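Local coordinates for scaffolding protein (Clostridium cellulolyticum, PDB 1G43), which probably binds crystalline cellulose through a family IIIa carbohydrate-binding module of the cellulosome scaffoldin, at residues V6-N11 against F26-T31; G13-S18 against W132-A137; L95-N100 against I112-R117. One frame throughout, in Å; residues are numbered along the deposited sequence.

Interaction 1 (V6-N11 against F26-T31); sequences VSVQFN and FKVTNT
The rings of Phe10 and Phe26 form an offset edge-to-face pair, the edge of Phe10 turned toward the face of Phe26, with centroids 6.0 Å apart and planes at 63°. Phe26 CE2 lies at the edge of the Phe10 ring, 4.1 Å from Phe10 CD1, while Val8 CG1 lies at the edge of the Phe26 ring. Phe10 also meets the ring of Trp143. Phe10 CG stands anti to the backbone N (chi1 170°) but Phe26 CG anti to the carbonyl carbon; these differing first torsions send the rings off their strands in different directions, and they meet obliquely on the same face of the hairpin. On that face Val8 and Val28 run side by side, CG2 to CG2 at 3.9 Å, and strand 41-47 packs against it through Leu41, Leu43 and Tyr45.

Strands 6-11 and 18-30 are antiparallel. Ser7 pairs with Thr29 through two bonds, Ser7 N to Thr29 O and Thr29 N to Ser7 O, both 2.8 Å; Gln9 pairs likewise with Lys27. Thr29 OG1 is also bonded to Ser111 OG. The contact is thus two-faced, with valines and phenylalanines turned into the sandwich core and the polar, partly exposed side chains of Ser7, Gln9, Lys27 and Thr29 on the other face, where a water bridges Lys27 O (2.8 Å) and Thr29 OG1.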
loop_
_atom_site.group_PDB
_atom_site.type_symbol
_atom_site.label_atom_id
_atom_site.label_comp_id
_atom_site.label_asym_id
_atom_site.label_seq_id
_atom_site.Cartn_x
_atom_site.Cartn_y
_atom_site.Cartn_z
ATOM N N VAL A 6 -9.988 -4.621 -9.038
ATOM C CA VAL A 6 -9.945 -3.338 -8.324
ATOM C C VAL A 6 -9.077 -2.349 -9.087
ATOM O O VAL A 6 -8.233 -2.731 -9.886
ATOM C CB VAL A 6 -9.388 -3.484 -6.882
ATOM C CG1 VAL A 6 -10.201 -4.501 -6.141
ATOM C CG2 VAL A 6 -7.918 -3.878 -6.895
ATOM N N SER A 7 -9.313 -1.074 -8.847
ATOM C CA SER A 7 -8.542 -0.013 -9.464
ATOM C C SER A 7 -7.822 0.627 -8.273
ATOM O O SER A 7 -8.382 0.667 -7.177
ATOM C CB SER A 7 -9.511 0.991 -10.094
ATOM O OG SER A 7 -8.866 2.208 -10.476
ATOM N N VAL A 8 -6.610 1.138 -8.453
ATOM C CA VAL A 8 -5.935 1.763 -7.305
ATOM C C VAL A 8 -5.235 3.099 -7.571
ATOM O O VAL A 8 -4.572 3.270 -8.591
ATOM C CB VAL A 8 -4.883 0.818 -6.693
ATOM C CG1 VAL A 8 -4.189 1.527 -5.507
ATOM C CG2 VAL A 8 -5.536 -0.496 -6.264
ATOM N N GLN A 9 -5.400 4.048 -6.668
ATOM C CA GLN A 9 -4.729 5.328 -6.800
ATOM C C GLN A 9 -3.747 5.471 -5.656
ATOM O O GLN A 9 -3.925 4.871 -4.583
ATOM C CB GLN A 9 -5.720 6.476 -6.803
ATOM C CG GLN A 9 -6.291 6.740 -8.168
ATOM C CD GLN A 9 -7.169 7.961 -8.178
ATOM O OE1 GLN A 9 -8.167 8.041 -7.450
ATOM N NE2 GLN A 9 -6.804 8.929 -8.986
ATOM N N PHE A 10 -2.722 6.287 -5.872
ATOM C CA PHE A 10 -1.661 6.439 -4.902
ATOM C C PHE A 10 -1.208 7.888 -4.719
ATOM O O PHE A 10 -1.440 8.717 -5.582
ATOM C CB PHE A 10 -0.503 5.562 -5.388
ATOM C CG PHE A 10 0.783 5.755 -4.645
ATOM C CD1 PHE A 10 1.098 4.960 -3.566
ATOM C CD2 PHE A 10 1.690 6.709 -5.053
ATOM C CE1 PHE A 10 2.325 5.106 -2.886
ATOM C CE2 PHE A 10 2.897 6.869 -4.397
ATOM C CZ PHE A 10 3.220 6.067 -3.310
ATOM N N ASN A 11 -0.583 8.180 -3.576
ATOM C CA ASN A 11 -0.031 9.507 -3.266
ATOM C C ASN A 11 0.837 9.354 -2.021
ATOM O O ASN A 11 0.631 8.424 -1.240
ATOM C CB ASN A 11 -1.155 10.572 -3.067
ATOM C CG ASN A 11 -1.455 10.921 -1.584
ATOM O OD1 ASN A 11 -0.587 11.380 -0.829
ATOM N ND2 ASN A 11 -2.716 10.735 -1.181
ATOM N N PHE A 26 -3.211 4.707 -0.306
ATOM C CA PHE A 26 -3.942 4.108 -1.409
ATOM C C PHE A 26 -5.435 4.335 -1.357
ATOM O O PHE A 26 -6.037 4.334 -0.288
ATOM C CB PHE A 26 -3.740 2.592 -1.435
ATOM C CG PHE A 26 -2.337 2.148 -1.224
ATOM C CD1 PHE A 26 -1.813 2.035 0.060
ATOM C CD2 PHE A 26 -1.533 1.814 -2.306
ATOM C CE1 PHE A 26 -0.496 1.589 0.263
ATOM C CE2 PHE A 26 -0.223 1.371 -2.115
ATOM C CZ PHE A 26 0.300 1.256 -0.833
ATOM N N LYS A 27 -6.031 4.532 -2.527
ATOM C CA LYS A 27 -7.483 4.645 -2.610
ATOM C C LYS A 27 -7.808 3.468 -3.524
ATOM O O LYS A 27 -7.517 3.494 -4.709
ATOM C CB LYS A 27 -7.925 5.974 -3.224
ATOM C CG LYS A 27 -9.320 6.379 -2.723
ATOM C CD LYS A 27 -9.928 7.547 -3.499
ATOM C CE LYS A 27 -9.513 8.889 -2.879
ATOM N NZ LYS A 27 -9.873 8.978 -1.398
ATOM N N VAL A 28 -8.344 2.404 -2.939
ATOM C CA VAL A 28 -8.665 1.183 -3.660
ATOM C C VAL A 28 -10.154 1.126 -3.997
ATOM O O VAL A 28 -11.015 1.298 -3.122
ATOM C CB VAL A 28 -8.273 -0.068 -2.817
ATOM C CG1 VAL A 28 -8.734 -1.333 -3.510
ATOM C CG2 VAL A 28 -6.756 -0.121 -2.608
ATOM N N THR A 29 -10.449 0.921 -5.283
ATOM C CA THR A 29 -11.831 0.847 -5.744
ATOM C C THR A 29 -12.209 -0.531 -6.257
ATOM O O THR A 29 -11.523 -1.112 -7.110
ATOM C CB THR A 29 -12.096 1.843 -6.845
ATOM O OG1 THR A 29 -11.932 3.161 -6.326
ATOM C CG2 THR A 29 -13.519 1.680 -7.365
ATOM N N ASN A 30 -13.306 -1.042 -5.718
ATOM C CA ASN A 30 -13.831 -2.354 -6.091
ATOM C C ASN A 30 -14.513 -2.182 -7.437
ATOM O O ASN A 30 -15.587 -1.608 -7.530
ATOM C CB ASN A 30 -14.843 -2.822 -5.027
ATOM C CG ASN A 30 -15.356 -4.252 -5.263
ATOM O OD1 ASN A 30 -15.202 -4.838 -6.347
ATOM N ND2 ASN A 30 -15.985 -4.809 -4.241
ATOM N N THR A 31 -13.870 -2.660 -8.490
ATOM C CA THR A 31 -14.444 -2.554 -9.818
ATOM C C THR A 31 -14.827 -3.924 -10.342
ATOM O O THR A 31 -15.091 -4.100 -11.539
ATOM C CB THR A 31 -13.470 -1.930 -10.792
ATOM O OG1 THR A 31 -12.311 -2.768 -10.902
ATOM C CG2 THR A 31 -13.088 -0.542 -10.321
HETATM O O HOH W 1 -9.265 3.694 -6.866
#

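Interaction 2 (G13-S18 against W132-A137); sequences GSSPAS and WSYTAA
Tyr134 OH donates a short hydrogen bond of 2.6 Å to Ser15 O, which sits at the edge of the phenol ring and in its plane; the hydroxyl is tilted only modestly from the carbonyl plane of Ser15. The tyrosine can reach this carbonyl because its CB points toward 13-18 and CG lies anti to the backbone N (chi1 178°), carrying the ring over to the other loop. Beside the hydroxyl, Ser15 OG packs 3.7 Å from Tyr134 CE1, while Ser15 OG is hydrogen-bonded to Gln128 NE2.

One face of the Tyr134 ring is approached by Ala136 N, 3.9 Å above the plane and displaced toward the rim, as the chain folds back past its own side chain. This return brings Ala137 O to Ser14 N, a second hydrogen bond of 3.0 Å. It is nearly straight at the hydrogen (162°), yet the donor stands well above the Ala137 carbonyl plane, 62° out of it, and does not follow a lone pair. Next to it Ser14 OG rests on Ala136 CB at 3.8 Å.

The contact therefore has two polar grips with light packing between them. Asn12 adds to it, bonding Ala137 N through OD1 and Thr135 O through ND2. Residues 13-18 belong to the loop that joins strands 6-11 and 18-30. Residues 132-137 begin right after the calcium ligand Asp131, in the loop that follows strand 126-127; Tyr134 also leans on Tyr45 of strand 41-47.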
loop_
_atom_site.group_PDB
_atom_site.type_symbol
_atom_site.label_atom_id
_atom_site.label_comp_id
_atom_site.label_asym_id
_atom_site.label_seq_id
_atom_site.Cartn_x
_atom_site.Cartn_y
_atom_site.Cartn_z
ATOM N N GLY A 13 1.917 12.471 -0.416
ATOM C CA GLY A 13 2.034 13.858 0.012
ATOM C C GLY A 13 3.336 14.473 -0.465
ATOM O O GLY A 13 3.963 15.271 0.243
ATOM N N SER A 14 3.741 14.072 -1.666
ATOM C CA SER A 14 4.957 14.553 -2.283
ATOM C C SER A 14 6.135 14.643 -1.287
ATOM O O SER A 14 6.649 15.724 -1.029
ATOM C CB SER A 14 4.701 15.925 -2.931
ATOM O OG SER A 14 5.763 16.261 -3.818
ATOM N N SER A 15 6.544 13.495 -0.739
ATOM C CA SER A 15 7.655 13.431 0.215
ATOM C C SER A 15 8.984 13.670 -0.501
ATOM O O SER A 15 9.136 13.324 -1.679
ATOM C CB SER A 15 7.690 12.060 0.919
ATOM O OG SER A 15 7.739 10.996 -0.036
ATOM N N PRO A 16 9.966 14.252 0.211
ATOM C CA PRO A 16 11.304 14.561 -0.315
ATOM C C PRO A 16 12.085 13.278 -0.547
ATOM O O PRO A 16 11.939 12.331 0.226
ATOM C CB PRO A 16 11.951 15.388 0.795
ATOM C CG PRO A 16 10.791 15.724 1.746
ATOM C CD PRO A 16 9.888 14.551 1.650
ATOM N N ALA A 17 12.925 13.269 -1.584
ATOM C CA ALA A 17 13.734 12.108 -1.935
ATOM C C ALA A 17 14.490 11.569 -0.722
ATOM O O ALA A 17 14.613 10.357 -0.531
ATOM C CB ALA A 17 14.724 12.474 -3.046
ATOM N N SER A 18 15.000 12.473 0.102
ATOM C CA SER A 18 15.721 12.067 1.297
ATOM C C SER A 18 14.738 12.342 2.447
ATOM O O SER A 18 14.403 13.496 2.717
ATOM C CB SER A 18 16.995 12.897 1.418
ATOM O OG SER A 18 17.549 12.793 2.703
ATOM N N TRP A 132 11.978 1.564 -6.161
ATOM C CA TRP A 132 11.173 1.156 -7.275
ATOM C C TRP A 132 9.769 1.758 -7.281
ATOM O O TRP A 132 9.320 2.229 -8.309
ATOM C CB TRP A 132 11.077 -0.364 -7.275
ATOM C CG TRP A 132 10.659 -0.907 -8.571
ATOM C CD1 TRP A 132 11.453 -1.138 -9.659
ATOM C CD2 TRP A 132 9.329 -1.261 -8.958
ATOM N NE1 TRP A 132 10.698 -1.618 -10.698
ATOM C CE2 TRP A 132 9.388 -1.701 -10.294
ATOM C CE3 TRP A 132 8.091 -1.249 -8.302
ATOM C CZ2 TRP A 132 8.260 -2.122 -10.984
ATOM C CZ3 TRP A 132 6.975 -1.668 -8.984
ATOM C CH2 TRP A 132 7.066 -2.101 -10.317
ATOM N N SER A 133 9.063 1.742 -6.156
ATOM C CA SER A 133 7.708 2.295 -6.169
ATOM C C SER A 133 7.654 3.786 -5.882
ATOM O O SER A 133 6.580 4.339 -5.730
ATOM C CB SER A 133 6.819 1.587 -5.146
ATOM O OG SER A 133 6.750 0.204 -5.410
ATOM N N TYR A 134 8.801 4.445 -5.817
ATOM C CA TYR A 134 8.784 5.854 -5.486
ATOM C C TYR A 134 8.596 6.867 -6.590
ATOM O O TYR A 134 9.200 6.806 -7.656
ATOM C CB TYR A 134 10.050 6.249 -4.692
ATOM C CG TYR A 134 10.115 7.752 -4.355
ATOM C CD1 TYR A 134 9.288 8.311 -3.380
ATOM C CD2 TYR A 134 10.942 8.619 -5.081
ATOM C CE1 TYR A 134 9.277 9.710 -3.139
ATOM C CE2 TYR A 134 10.936 10.021 -4.847
ATOM C CZ TYR A 134 10.101 10.551 -3.880
ATOM O OH TYR A 134 10.074 11.898 -3.671
ATOM N N THR A 135 7.715 7.804 -6.304
ATOM C CA THR A 135 7.461 8.935 -7.161
ATOM C C THR A 135 6.798 9.985 -6.293
ATOM O O THR A 135 5.915 9.690 -5.495
ATOM C CB THR A 135 6.567 8.607 -8.366
ATOM O OG1 THR A 135 6.557 9.747 -9.227
ATOM C CG2 THR A 135 5.149 8.301 -7.943
ATOM N N ALA A 136 7.248 11.223 -6.431
ATOM C CA ALA A 136 6.670 12.306 -5.643
ATOM C C ALA A 136 5.289 12.569 -6.209
ATOM O O ALA A 136 5.158 13.057 -7.315
ATOM C CB ALA A 136 7.535 13.539 -5.740
ATOM N N ALA A 137 4.264 12.194 -5.450
ATOM C CA ALA A 137 2.878 12.362 -5.844
ATOM C C ALA A 137 2.192 13.075 -4.695
ATOM O O ALA A 137 2.045 12.524 -3.593
ATOM C CB ALA A 137 2.252 11.025 -6.073
#

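Interaction 3 (L95-N100 against I112-R117); sequences LEVALN and IEIQTR
Two sheets of the beta-sandwich face each other here: strand 91-99 of the five-stranded sheet lies across from strand 111-120 of the other, and their inward side chains meet in the hydrophobic core. The short segments run at 136° to each other with axes 10.1 Å apart at closest approach, a spacing that side chains rather than backbones must fill.

At one end Leu99 and Ile112 reach toward each other tip to tip, Leu99 CD2 touching Ile112 CD1 at 3.8 Å. The isoleucine makes this reach by full extension, CG1 anti to the backbone N (chi1 -177°) and CD1 continuing the chain toward the facing sheet (chi2 -179°). Next along, Val97 CG1 faces Ile114 CG2 at 4.3 Å, and the other methyl of Ile114, CD1, lies 4.5 Å from Leu99 CD1. Val97 CG2 then comes to 4.4 Å from Thr116 CG2, and Leu95 CD2 to 4.3 Å from Thr116 OG1.

Leu43 of strand 41-47 touches both Val97 and Ile114, and Phe57 of strand 55-66 touches both Leu95 and Thr116, so neighbours in both sheets complete the packing. The buried hydroxyl of Thr116 is satisfied within its own sheet by Ala24 O. Since the two segments share dispersion contacts alone, most of them loose, their mating depends on the shapes of branched side chains and on excluding water, with no directional bond between them.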
loop_
_atom_site.group_PDB
_atom_site.type_symbol
_atom_site.label_atom_id
_atom_site.label_comp_id
_atom_site.label_asym_id
_atom_site.label_seq_id
_atom_site.Cartn_x
_atom_site.Cartn_y
_atom_site.Cartn_z
ATOM N N LEU A 95 7.021 -3.416 1.278
ATOM C CA LEU A 95 6.045 -3.278 2.334
ATOM C C LEU A 95 4.824 -4.047 1.864
ATOM O O LEU A 95 4.490 -3.994 0.699
ATOM C CB LEU A 95 5.651 -1.807 2.525
ATOM C CG LEU A 95 4.302 -1.515 3.205
ATOM C CD1 LEU A 95 4.193 -2.156 4.593
ATOM C CD2 LEU A 95 4.132 -0.018 3.279
ATOM N N GLU A 96 4.183 -4.784 2.755
ATOM C CA GLU A 96 2.957 -5.459 2.383
ATOM C C GLU A 96 1.896 -5.003 3.349
ATOM O O GLU A 96 2.011 -5.228 4.542
ATOM C CB GLU A 96 3.060 -6.974 2.445
ATOM C CG GLU A 96 1.756 -7.624 2.000
ATOM C CD GLU A 96 1.849 -9.128 1.909
ATOM O OE1 GLU A 96 1.934 -9.782 2.967
ATOM O OE2 GLU A 96 1.854 -9.649 0.779
ATOM N N VAL A 97 0.876 -4.332 2.829
ATOM C CA VAL A 97 -0.218 -3.857 3.658
ATOM C C VAL A 97 -1.366 -4.861 3.601
ATOM O O VAL A 97 -1.758 -5.311 2.519
ATOM C CB VAL A 97 -0.700 -2.472 3.189
ATOM C CG1 VAL A 97 -1.810 -1.979 4.076
ATOM C CG2 VAL A 97 0.440 -1.485 3.233
ATOM N N ALA A 98 -1.898 -5.237 4.751
ATOM C CA ALA A 98 -2.999 -6.193 4.784
ATOM C C ALA A 98 -4.016 -5.731 5.798
ATOM O O ALA A 98 -3.760 -4.792 6.526
ATOM C CB ALA A 98 -2.494 -7.552 5.160
ATOM N N LEU A 99 -5.169 -6.390 5.843
ATOM C CA LEU A 99 -6.221 -6.038 6.794
ATOM C C LEU A 99 -6.682 -7.285 7.550
ATOM O O LEU A 99 -6.726 -8.380 6.991
ATOM C CB LEU A 99 -7.406 -5.379 6.085
ATOM C CG LEU A 99 -7.108 -4.073 5.338
ATOM C CD1 LEU A 99 -6.790 -4.383 3.903
ATOM C CD2 LEU A 99 -8.291 -3.151 5.386
ATOM N N ASN A 100 -7.004 -7.128 8.832
ATOM C CA ASN A 100 -7.430 -8.268 9.647
ATOM C C ASN A 100 -8.700 -8.966 9.118
ATOM O O ASN A 100 -9.468 -8.429 8.321
ATOM C CB ASN A 100 -7.655 -7.839 11.102
ATOM C CG ASN A 100 -6.406 -7.227 11.743
ATOM O OD1 ASN A 100 -5.278 -7.695 11.513
ATOM N ND2 ASN A 100 -6.609 -6.178 12.573
ATOM N N ILE A 112 -11.952 2.128 -0.563
ATOM C CA ILE A 112 -11.361 2.149 0.753
ATOM C C ILE A 112 -10.083 2.995 0.665
ATOM O O ILE A 112 -9.275 2.828 -0.252
ATOM C CB ILE A 112 -11.024 0.717 1.270
ATOM C CG1 ILE A 112 -10.459 0.810 2.700
ATOM C CG2 ILE A 112 -10.097 0.004 0.279
ATOM C CD1 ILE A 112 -10.075 -0.542 3.292
ATOM N N GLU A 113 -9.918 3.922 1.601
ATOM C CA GLU A 113 -8.732 4.762 1.640
ATOM C C GLU A 113 -7.848 4.246 2.767
ATOM O O GLU A 113 -8.311 4.025 3.874
ATOM C CB GLU A 113 -9.100 6.218 1.876
ATOM C CG GLU A 113 -7.869 7.117 1.899
ATOM C CD GLU A 113 -8.199 8.597 2.033
ATOM O OE1 GLU A 113 -9.391 8.939 2.240
ATOM O OE2 GLU A 113 -7.264 9.418 1.931
ATOM N N ILE A 114 -6.573 4.044 2.466
ATOM C CA ILE A 114 -5.627 3.494 3.418
ATOM C C ILE A 114 -4.353 4.333 3.463
ATOM O O ILE A 114 -3.563 4.299 2.525
ATOM C CB ILE A 114 -5.277 2.063 3.006
ATOM C CG1 ILE A 114 -6.561 1.262 2.816
ATOM C CG2 ILE A 114 -4.401 1.414 4.051
ATOM C CD1 ILE A 114 -6.330 -0.179 2.481
ATOM N N GLN A 115 -4.147 5.068 4.553
ATOM C CA GLN A 115 -2.977 5.932 4.676
ATOM C C GLN A 115 -2.008 5.351 5.648
ATOM O O GLN A 115 -2.326 5.145 6.808
ATOM C CB GLN A 115 -3.373 7.353 5.072
ATOM C CG GLN A 115 -4.326 7.972 4.042
ATOM C CD GLN A 115 -4.579 9.460 4.270
ATOM O OE1 GLN A 115 -5.161 9.863 5.270
ATOM N NE2 GLN A 115 -4.139 10.278 3.328
ATOM N N THR A 116 -0.812 5.088 5.137
ATOM C CA THR A 116 0.230 4.448 5.909
ATOM C C THR A 116 1.580 5.135 5.787
ATOM O O THR A 116 1.845 5.918 4.857
ATOM C CB THR A 116 0.449 2.989 5.438
ATOM O OG1 THR A 116 1.238 3.005 4.239
ATOM C CG2 THR A 116 -0.888 2.295 5.122
ATOM N N ARG A 117 2.440 4.808 6.745
ATOM C CA ARG A 117 3.787 5.320 6.740
ATOM C C ARG A 117 4.662 4.393 7.561
ATOM O O ARG A 117 4.166 3.598 8.360
ATOM C CB ARG A 117 3.832 6.764 7.290
ATOM C CG ARG A 117 3.880 6.911 8.826
ATOM C CD ARG A 117 3.627 8.361 9.260
ATOM N NE ARG A 117 2.768 8.374 10.431
ATOM C CZ ARG A 117 3.186 8.599 11.662
ATOM N NH1 ARG A 117 4.468 8.852 11.901
ATOM N NH2 ARG A 117 2.332 8.523 12.660
#

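Overall arrangement
Interactions 1 and 3 share one sheet: strand 18-30 lies beside strand 111-120, and the centres of the two contacts are about 12 Å apart. Val28 O and Ile112 N, like Phe26 O and Ile114 N, probably continue the hydrogen bonding between them. Interaction 3 then crosses the core to the opposing sheet. Interaction 2 lies at one end of the sandwich near the calcium ion, its centre about 18 Å from that of interaction 1, which it touches where Asn11 CB packs on Ala137 O, and about 17 Å from that of interaction 3. In sequence, interaction 1 closes before interaction 3 opens, while interaction 2 alternates with the first and spans the third, tying the loop of the first hairpin to a late loop.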